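Local coordinates for protein insect group II chitinase (Ostrinia furnacalis, PDB 5Y2B) that probably hydrolyses the beta-1,4 linkages of chitin as a family 18 glycoside hydrolase, and binds N-acetylglucosamine units in its active-site cleft, at residues V10-N15 with M344-D349; I39-A44 with V79-G84; L123-E128 with L164-A169. All blocks are in the same frame, centred on the assembly; numbering follows the deposited sequence.

Contact 1 (V10-N15 with M344-D349); sequences VCYYTN and MIWALD. With NAG (2-acetamido-2-deoxy-beta-D-glucopyranose), chain B; NAG (2-acetamido-2-deoxy-beta-D-glucopyranose), chain C.
V10 and C11 pair in parallel with M344 and I345, joining the first and last strands of the TIM barrel of a family 18 hydrolase. Three backbone bonds show the register: I345 N to V10 O (2.9 Å), Y12 N to I345 O and, beyond a slip of one residue, L348 N to Y12 O (2.9 Å). The slip falls at the non-prolyl cis peptide between W346 and A347.

The aromatic groups lie toward the sugar. Y12 CG comes within 3.5 Å of W346 CE3, the two planes inclined at 47°, an oblique meeting and not a stack. M344 makes a Met-aromatic contact, its SD beside the Y12 ring and its CG at the ring's edge. The acetamide methyl C8 of NAG chain B lies over a face of Y12, 3.3 Å from CZ. W346 turns one face to that sugar because its chi1 of -176° swings CG away from the backbone N; the sugar's O7 sits above the rim, and A347 CB backs the other face. At the indole edge NE1 donates in plane to O7 of NAG chain C (2.8 Å, 162°), so the tryptophan engages two adjacent sugars, consistent with a subsite floor. T14 CG2 packs 3.7 Å from W346 CH2, while C11 CB meets L348 CG at 3.7 Å.

Polar side chains meet where T14 OG1 donates to D349 OD2 (2.9 Å) from above the carboxylate plane. Two waters also link this pair, and R20 forms a salt bridge with D349 OD1.

Strand 38-46 flanks 10-15, and strand 244-257 lies beside 344-346. Helix 363-373 packs on I345 and L348 outside the barrel, where a disulfide joins C11 to C36; inside it, Y12 OH bonds D124.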
# COMPACT_ATOMS: atom_id res chain seq x y z
N VAL A 10 4.81 8.03 -3.70
CA VAL A 10 5.30 6.68 -3.97
C VAL A 10 4.15 5.87 -4.55
O VAL A 10 3.13 5.68 -3.90
CB VAL A 10 5.86 6.05 -2.67
CG1 VAL A 10 6.42 4.66 -2.89
CG2 VAL A 10 6.93 6.98 -2.06
N CYS A 11 4.30 5.41 -5.79
CA CYS A 11 3.26 4.63 -6.45
C CYS A 11 3.66 3.17 -6.54
O CYS A 11 4.72 2.85 -7.08
CB CYS A 11 3.02 5.13 -7.88
SG CYS A 11 2.71 6.85 -7.95
N TYR A 12 2.80 2.29 -6.04
CA TYR A 12 3.00 0.87 -6.25
C TYR A 12 2.50 0.48 -7.64
O TYR A 12 1.37 0.84 -8.05
CB TYR A 12 2.30 0.09 -5.13
CG TYR A 12 3.18 -0.03 -3.89
CD1 TYR A 12 3.17 0.96 -2.90
CD2 TYR A 12 4.09 -1.09 -3.75
CE1 TYR A 12 4.00 0.88 -1.77
CE2 TYR A 12 4.91 -1.19 -2.64
CZ TYR A 12 4.86 -0.21 -1.65
OH TYR A 12 5.69 -0.31 -0.56
N TYR A 13 3.37 -0.19 -8.40
CA TYR A 13 3.02 -0.90 -9.63
C TYR A 13 2.85 -2.38 -9.28
O TYR A 13 3.59 -2.91 -8.45
CB TYR A 13 4.15 -0.69 -10.67
CG TYR A 13 4.02 -1.63 -11.82
CD1 TYR A 13 3.20 -1.31 -12.90
CD2 TYR A 13 4.67 -2.86 -11.82
CE1 TYR A 13 3.01 -2.18 -13.92
CE2 TYR A 13 4.50 -3.74 -12.87
CZ TYR A 13 3.67 -3.39 -13.91
OH TYR A 13 3.48 -4.22 -14.96
N THR A 14 1.87 -3.07 -9.89
CA THR A 14 1.70 -4.50 -9.58
C THR A 14 1.78 -5.32 -10.86
O THR A 14 1.09 -5.02 -11.83
CB THR A 14 0.38 -4.81 -8.86
OG1 THR A 14 -0.73 -4.51 -9.72
CG2 THR A 14 0.26 -4.00 -7.56
N ASN A 15 2.64 -6.36 -10.86
CA ASN A 15 2.81 -7.05 -12.12
C ASN A 15 1.57 -7.87 -12.50
O ASN A 15 1.37 -8.13 -13.70
CB ASN A 15 4.08 -7.92 -12.13
CG ASN A 15 4.10 -8.98 -11.06
OD1 ASN A 15 3.15 -9.17 -10.33
ND2 ASN A 15 5.21 -9.67 -10.97
N MET A 344 1.67 7.86 -0.48
CA MET A 344 1.87 6.61 -1.18
C MET A 344 0.51 6.09 -1.64
O MET A 344 -0.47 6.20 -0.90
CB MET A 344 2.55 5.59 -0.25
CG MET A 344 2.66 4.16 -0.78
SD MET A 344 1.24 3.11 -0.44
CE MET A 344 1.62 2.51 1.23
N ILE A 345 0.43 5.47 -2.83
CA ILE A 345 -0.84 4.86 -3.23
C ILE A 345 -0.66 3.37 -3.48
O ILE A 345 0.34 2.93 -4.07
CB ILE A 345 -1.49 5.55 -4.46
CG1 ILE A 345 -0.60 5.38 -5.70
CG2 ILE A 345 -1.71 6.99 -4.17
CD1 ILE A 345 -1.32 5.51 -6.99
N TRP A 346 -1.64 2.60 -3.03
CA TRP A 346 -1.86 1.22 -3.45
C TRP A 346 -3.16 1.20 -4.26
O TRP A 346 -4.24 1.36 -3.68
CB TRP A 346 -1.99 0.27 -2.24
CG TRP A 346 -2.11 -1.12 -2.75
CD1 TRP A 346 -3.26 -1.77 -3.13
CD2 TRP A 346 -1.03 -1.99 -3.08
NE1 TRP A 346 -2.95 -3.01 -3.64
CE2 TRP A 346 -1.59 -3.17 -3.62
CE3 TRP A 346 0.36 -1.89 -2.96
CZ2 TRP A 346 -0.81 -4.24 -4.02
CZ3 TRP A 346 1.13 -2.95 -3.37
CH2 TRP A 346 0.55 -4.11 -3.89
N ALA A 347 -3.09 1.02 -5.58
CA ALA A 347 -1.92 0.91 -6.47
C ALA A 347 -2.30 1.63 -7.80
O ALA A 347 -3.47 1.99 -8.00
CB ALA A 347 -1.58 -0.53 -6.74
N LEU A 348 -1.31 1.84 -8.69
CA LEU A 348 -1.52 2.63 -9.91
C LEU A 348 -2.72 2.13 -10.69
O LEU A 348 -3.53 2.92 -11.18
CB LEU A 348 -0.28 2.55 -10.81
CG LEU A 348 0.80 3.52 -10.35
CD1 LEU A 348 2.14 3.08 -10.94
CD2 LEU A 348 0.39 4.95 -10.75
N ASP A 349 -2.85 0.81 -10.78
CA ASP A 349 -3.76 0.12 -11.68
C ASP A 349 -5.18 0.01 -11.13
O ASP A 349 -6.05 -0.52 -11.82
CB ASP A 349 -3.25 -1.28 -11.92
CG ASP A 349 -2.96 -2.02 -10.60
OD1 ASP A 349 -3.87 -2.69 -10.04
OD2 ASP A 349 -1.80 -1.88 -10.10
C1 NAG B . -0.84 -4.46 1.51
C2 NAG B . 0.30 -5.12 0.66
C3 NAG B . -0.26 -5.85 -0.57
C4 NAG B . -1.78 -5.87 -0.52
C5 NAG B . -2.35 -4.46 -0.40
C6 NAG B . -3.83 -4.46 -0.11
C7 NAG B . 1.24 -2.89 0.07
C8 NAG B . 2.54 -2.13 -0.21
N2 NAG B . 1.38 -4.21 0.32
O3 NAG B . 0.29 -7.16 -0.57
O4 NAG B . -2.35 -6.30 -1.76
O5 NAG B . -1.73 -3.72 0.65
O6 NAG B . -4.31 -3.14 -0.03
O7 NAG B . 0.12 -2.33 0.05
C1 NAG C . -2.68 -7.62 -1.98
C2 NAG C . -3.65 -7.62 -3.15
C3 NAG C . -3.82 -9.03 -3.68
C4 NAG C . -2.44 -9.54 -4.05
C5 NAG C . -1.54 -9.50 -2.81
C6 NAG C . -0.11 -9.93 -3.11
C7 NAG C . -5.33 -5.82 -3.27
C8 NAG C . -6.67 -5.31 -2.73
N2 NAG C . -4.92 -7.01 -2.80
O3 NAG C . -4.68 -8.98 -4.79
O4 NAG C . -2.46 -10.91 -4.39
O5 NAG C . -1.47 -8.15 -2.38
O6 NAG C . 0.64 -10.07 -1.92
O7 NAG C . -4.66 -5.20 -4.11
O HOH W 1 -3.51 -4.54 -8.38
O HOH W 2 0.26 -1.30 -11.61

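Contact 2 (I39-A44 with V79-G84); sequences IVYGFA and VSLALG. With NAG (2-acetamido-2-deoxy-beta-D-glucopyranose), chain B.
I39 to A44 runs parallel to V79-G84, the short axes 4.4 Å apart and crossing at -28°, as neighbouring strands of the TIM barrel. Five backbone bonds hold them, from S80 N to I39 O through to G84 N to A44 O (2.9 Å). Register shifts by one residue between Y41 and A44, a beta bulge that coincides with the non-prolyl cis peptide joining G42 to F43.

F43 leaves the bulge with CG anti to its carbonyl carbon (chi1 -83°), and one ring face rests over the G84 carbonyl, with G84 O 3.5 Å from F43 CG. F43 CD1 touches A82 CB at 3.6 Å, while at the far end CE2 approaches O3 of NAG chain B to 3.6 Å. With an alanine in place of F43, a gap would probably open between the A82 methyl, the G84 carbonyl and the sugar, and the cleft would lose an apolar wall.

On the outward face, L81 spreads its methyls: CD1 meets Y41 CD1 obliquely and CD2 meets A44 CB, both at 3.8 Å. Helix 65-70 covers Y41, whose OH bonds D60. Within the barrel, V40 CG1 packs 3.5 Å from A82 CB.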
# COMPACT_ATOMS: atom_id res chain seq x y z
N ILE A 39 8.43 4.84 -8.03
CA ILE A 39 7.61 3.70 -8.39
C ILE A 39 8.19 2.48 -7.70
O ILE A 39 9.42 2.27 -7.71
CB ILE A 39 7.53 3.52 -9.91
CG1 ILE A 39 6.73 4.67 -10.53
CG2 ILE A 39 6.91 2.18 -10.28
CD1 ILE A 39 7.08 4.89 -12.05
N VAL A 40 7.32 1.68 -7.07
CA VAL A 40 7.73 0.47 -6.37
C VAL A 40 7.05 -0.70 -7.05
O VAL A 40 5.81 -0.69 -7.24
CB VAL A 40 7.39 0.53 -4.87
CG1 VAL A 40 7.80 -0.75 -4.20
CG2 VAL A 40 8.14 1.65 -4.23
N TYR A 41 7.86 -1.66 -7.49
CA TYR A 41 7.40 -2.79 -8.27
C TYR A 41 6.97 -3.90 -7.33
O TYR A 41 7.80 -4.43 -6.58
CB TYR A 41 8.53 -3.24 -9.18
CG TYR A 41 8.13 -4.25 -10.24
CD1 TYR A 41 7.84 -5.55 -9.91
CD2 TYR A 41 8.11 -3.90 -11.60
CE1 TYR A 41 7.52 -6.48 -10.87
CE2 TYR A 41 7.80 -4.82 -12.58
CZ TYR A 41 7.48 -6.11 -12.19
OH TYR A 41 7.15 -7.03 -13.13
N GLY A 42 5.68 -4.23 -7.32
CA GLY A 42 5.20 -5.39 -6.57
C GLY A 42 4.95 -6.56 -7.50
O GLY A 42 4.27 -6.40 -8.51
N PHE A 43 5.52 -7.72 -7.19
CA PHE A 43 6.34 -8.03 -6.03
C PHE A 43 7.38 -9.04 -6.52
O PHE A 43 7.04 -9.90 -7.35
CB PHE A 43 5.52 -8.68 -4.88
CG PHE A 43 4.78 -7.70 -4.01
CD1 PHE A 43 5.47 -6.82 -3.20
CD2 PHE A 43 3.39 -7.68 -3.98
CE1 PHE A 43 4.80 -5.89 -2.42
CE2 PHE A 43 2.70 -6.78 -3.19
CZ PHE A 43 3.41 -5.88 -2.41
N ALA A 44 8.62 -8.95 -6.04
CA ALA A 44 9.51 -10.11 -5.99
C ALA A 44 9.19 -10.92 -4.73
O ALA A 44 8.59 -10.39 -3.78
CB ALA A 44 10.98 -9.67 -6.00
N VAL A 79 12.89 4.04 -9.22
CA VAL A 79 12.13 2.78 -9.35
C VAL A 79 12.76 1.73 -8.44
O VAL A 79 13.88 1.27 -8.70
CB VAL A 79 12.09 2.28 -10.80
CG1 VAL A 79 11.31 0.94 -10.91
CG2 VAL A 79 11.48 3.34 -11.71
N SER A 80 12.04 1.34 -7.38
CA SER A 80 12.47 0.28 -6.48
C SER A 80 11.72 -1.02 -6.75
O SER A 80 10.62 -1.01 -7.32
CB SER A 80 12.25 0.66 -5.01
OG SER A 80 13.02 1.77 -4.62
N LEU A 81 12.30 -2.13 -6.29
CA LEU A 81 11.67 -3.44 -6.34
C LEU A 81 11.17 -3.82 -4.94
O LEU A 81 11.95 -3.84 -3.99
CB LEU A 81 12.64 -4.51 -6.86
CG LEU A 81 12.11 -5.95 -6.89
CD1 LEU A 81 10.90 -6.13 -7.80
CD2 LEU A 81 13.21 -6.88 -7.32
N ALA A 82 9.87 -4.12 -4.82
CA ALA A 82 9.35 -4.58 -3.53
C ALA A 82 9.51 -6.09 -3.38
O ALA A 82 9.25 -6.87 -4.30
CB ALA A 82 7.89 -4.18 -3.35
N LEU A 83 9.89 -6.51 -2.17
CA LEU A 83 10.03 -7.91 -1.84
C LEU A 83 8.97 -8.25 -0.82
O LEU A 83 8.88 -7.59 0.23
CB LEU A 83 11.44 -8.21 -1.30
CG LEU A 83 11.64 -9.56 -0.61
CD1 LEU A 83 11.67 -10.71 -1.62
CD2 LEU A 83 12.95 -9.55 0.19
N GLY A 84 8.15 -9.25 -1.13
CA GLY A 84 7.20 -9.76 -0.16
C GLY A 84 5.77 -9.58 -0.58
O GLY A 84 5.33 -10.16 -1.58
C1 NAG B . -0.84 -4.46 1.51
C2 NAG B . 0.30 -5.12 0.66
C3 NAG B . -0.26 -5.85 -0.57
C4 NAG B . -1.78 -5.87 -0.52
C5 NAG B . -2.35 -4.46 -0.40
C6 NAG B . -3.83 -4.46 -0.11
C7 NAG B . 1.24 -2.89 0.07
C8 NAG B . 2.54 -2.13 -0.21
N2 NAG B . 1.38 -4.21 0.32
O3 NAG B . 0.29 -7.16 -0.57
O4 NAG B . -2.35 -6.30 -1.76
O5 NAG B . -1.73 -3.72 0.65
O6 NAG B . -4.31 -3.14 -0.03
O7 NAG B . 0.12 -2.33 0.05
O HOH W 3 11.57 4.03 -5.68

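Contact 3 (L123-E128 with L164-A169); sequences LDLDWE and LLLSAA. With NAG (2-acetamido-2-deoxy-beta-D-glucopyranose), chain B; NAG (2-acetamido-2-deoxy-beta-D-glucopyranose), chain D.
D124 and S167 face each other across two parallel strands of the TIM barrel, the ends of a beta-alpha-beta unit whose crossover includes helix 143-159. The segment 123-128 carries the last three acids, D124, D126 and E128, of the DxxDxDxE signature of family 18 chitinases.

Backbone bonds alternate between the strands: L123 N to L165 O, S167 N to L123 O, L125 N to S167 O (2.9 Å) and A169 N to L125 O (3.0 Å). Their axes diverge by only 22°.

Among side-chain polar contacts, S167 OG donates to D124 OD1 at 2.7 Å, reaching the anti side of the carboxylate and 28° out of its plane. The hydroxyl sits between backbone N and carbonyl carbon, which directs it at the acid, and OG also accepts a hydrogen bond from a water 3.0 Å away. D124 OD2 is hydrogen-bonded to Y12 OH, so both carboxylate oxygens are engaged and the group's rotation is restrained.

Apolar packing lies on the outward face: L123 CB meets L166 CD1 at 4.0 Å, and L125 CB meets A168 CB at 3.9 Å. Helix 143-159 packs over L125 and L166.

Toward the cleft, A169 CB lies beside D126 OD1 and the acetamide methyl of NAG chain B. E128 is extended beyond CG, and its OE1 accepts a hydrogen bond from O4 of NAG chain D (2.7 Å), a position consistent with the acid catalyst of this family. NAG chain B directs its N2-H at D126 OD2, 2.6 Å away and 162° at the hydrogen.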
# COMPACT_ATOMS: atom_id res chain seq x y z
N LEU A 123 15.45 -1.18 -2.94
CA LEU A 123 14.63 -2.27 -2.45
C LEU A 123 13.57 -1.75 -1.50
O LEU A 123 13.83 -0.87 -0.68
CB LEU A 123 15.50 -3.28 -1.71
CG LEU A 123 14.80 -4.55 -1.21
CD1 LEU A 123 14.32 -5.44 -2.40
CD2 LEU A 123 15.78 -5.26 -0.38
N ASP A 124 12.38 -2.34 -1.59
CA ASP A 124 11.29 -2.07 -0.66
C ASP A 124 10.91 -3.38 0.03
O ASP A 124 10.59 -4.37 -0.64
CB ASP A 124 10.09 -1.42 -1.40
CG ASP A 124 8.97 -0.96 -0.45
OD1 ASP A 124 9.22 -0.16 0.48
OD2 ASP A 124 7.79 -1.37 -0.63
N LEU A 125 11.02 -3.40 1.35
CA LEU A 125 10.68 -4.54 2.19
C LEU A 125 9.19 -4.55 2.50
O LEU A 125 8.69 -3.63 3.15
CB LEU A 125 11.45 -4.45 3.50
CG LEU A 125 12.96 -4.49 3.37
CD1 LEU A 125 13.58 -4.47 4.74
CD2 LEU A 125 13.34 -5.76 2.65
N ASP A 126 8.49 -5.60 2.09
CA ASP A 126 7.05 -5.64 2.36
C ASP A 126 6.67 -6.96 3.02
O ASP A 126 5.76 -7.68 2.59
CB ASP A 126 6.23 -5.38 1.10
CG ASP A 126 4.74 -5.10 1.44
OD1 ASP A 126 4.39 -5.14 2.64
OD2 ASP A 126 3.92 -4.84 0.52
N TRP A 127 7.38 -7.29 4.11
CA TRP A 127 7.05 -8.49 4.87
C TRP A 127 5.90 -8.13 5.80
O TRP A 127 6.03 -7.19 6.60
CB TRP A 127 8.27 -9.00 5.66
CG TRP A 127 7.99 -10.18 6.62
CD1 TRP A 127 6.91 -11.04 6.59
CD2 TRP A 127 8.79 -10.58 7.75
NE1 TRP A 127 7.01 -11.96 7.61
CE2 TRP A 127 8.14 -11.70 8.34
CE3 TRP A 127 9.99 -10.11 8.31
CZ2 TRP A 127 8.65 -12.35 9.48
CZ3 TRP A 127 10.50 -10.76 9.41
CH2 TRP A 127 9.82 -11.87 10.00
N GLU A 128 4.79 -8.85 5.68
CA GLU A 128 3.58 -8.57 6.45
C GLU A 128 3.26 -9.75 7.38
O GLU A 128 2.45 -10.61 7.03
CB GLU A 128 2.37 -8.26 5.47
CG GLU A 128 2.74 -7.11 4.53
CD GLU A 128 1.63 -6.63 3.62
OE1 GLU A 128 0.56 -7.25 3.57
OE2 GLU A 128 1.84 -5.60 2.96
N LEU A 164 21.92 3.32 -3.38
CA LEU A 164 20.64 2.67 -3.60
C LEU A 164 19.73 2.84 -2.39
O LEU A 164 20.18 3.01 -1.25
CB LEU A 164 20.84 1.18 -3.92
CG LEU A 164 21.67 0.85 -5.18
CD1 LEU A 164 22.18 -0.58 -5.15
CD2 LEU A 164 20.92 1.09 -6.47
N LEU A 165 18.43 2.80 -2.65
CA LEU A 165 17.41 3.10 -1.65
C LEU A 165 16.94 1.85 -0.92
O LEU A 165 16.97 0.73 -1.44
CB LEU A 165 16.22 3.78 -2.34
CG LEU A 165 16.61 5.04 -3.09
CD1 LEU A 165 15.44 5.50 -3.92
CD2 LEU A 165 17.02 6.17 -2.13
N LEU A 166 16.51 2.06 0.32
CA LEU A 166 15.92 1.03 1.15
C LEU A 166 14.69 1.63 1.80
O LEU A 166 14.78 2.67 2.47
CB LEU A 166 16.90 0.52 2.23
CG LEU A 166 16.37 -0.69 3.00
CD1 LEU A 166 16.16 -1.80 1.98
CD2 LEU A 166 17.36 -1.13 4.19
N SER A 167 13.54 1.00 1.61
CA SER A 167 12.31 1.47 2.24
C SER A 167 11.53 0.25 2.69
O SER A 167 11.91 -0.88 2.39
CB SER A 167 11.48 2.33 1.29
OG SER A 167 11.17 1.60 0.11
N ALA A 168 10.45 0.47 3.44
CA ALA A 168 9.57 -0.62 3.82
C ALA A 168 8.13 -0.15 3.90
O ALA A 168 7.87 1.00 4.27
CB ALA A 168 9.99 -1.22 5.17
N ALA A 169 7.20 -1.04 3.54
CA ALA A 169 5.77 -0.85 3.78
C ALA A 169 5.43 -1.52 5.10
O ALA A 169 5.79 -2.68 5.32
CB ALA A 169 4.94 -1.43 2.64
C1 NAG B . -0.84 -4.46 1.51
C2 NAG B . 0.30 -5.12 0.66
C3 NAG B . -0.26 -5.85 -0.57
C4 NAG B . -1.78 -5.87 -0.52
C5 NAG B . -2.35 -4.46 -0.40
C6 NAG B . -3.83 -4.46 -0.11
C7 NAG B . 1.24 -2.89 0.07
C8 NAG B . 2.54 -2.13 -0.21
N2 NAG B . 1.38 -4.21 0.32
O3 NAG B . 0.29 -7.16 -0.57
O4 NAG B . -2.35 -6.30 -1.76
O5 NAG B . -1.73 -3.72 0.65
O6 NAG B . -4.31 -3.14 -0.03
O7 NAG B . 0.12 -2.33 0.05
C1 NAG D . -4.54 -7.15 4.96
C2 NAG D . -4.87 -7.52 3.54
C3 NAG D . -3.66 -7.34 2.64
C4 NAG D . -2.98 -6.00 2.90
C5 NAG D . -2.88 -5.60 4.38
C6 NAG D . -2.52 -4.13 4.55
C7 NAG D . -6.54 -9.27 3.11
C8 NAG D . -6.81 -10.77 3.21
N2 NAG D . -5.33 -8.89 3.51
O3 NAG D . -4.11 -7.32 1.31
O4 NAG D . -1.63 -6.10 2.41
O5 NAG D . -4.13 -5.81 5.02
O6 NAG D . -1.73 -3.90 5.71
O7 NAG D . -7.39 -8.47 2.68
O HOH W 4 13.23 1.55 -2.02
O HOH W 5 6.52 -4.44 7.29

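From the N terminus, the chain first lays down 10-15, which pairs with 344-349 some 330 residues later; contact 1 thus closes the barrel between its first and last strands, and the other two contacts are enclosed by that long span. Contact 2 closes a short excursion between 39-44 and 79-84, and contact 3 follows in series, joining 123-128 to 164-169. Strand neighbours link all three: Y13 N meets V40 O at 2.8 Å between contacts 1 and 2, and L83 N meets D124 O at 2.7 Å between contacts 2 and 3. Contacts 1 and 3 meet in the barrel interior, where Y12 OH lies 3.5 Å from A169 CB, and all three converge on NAG chain B.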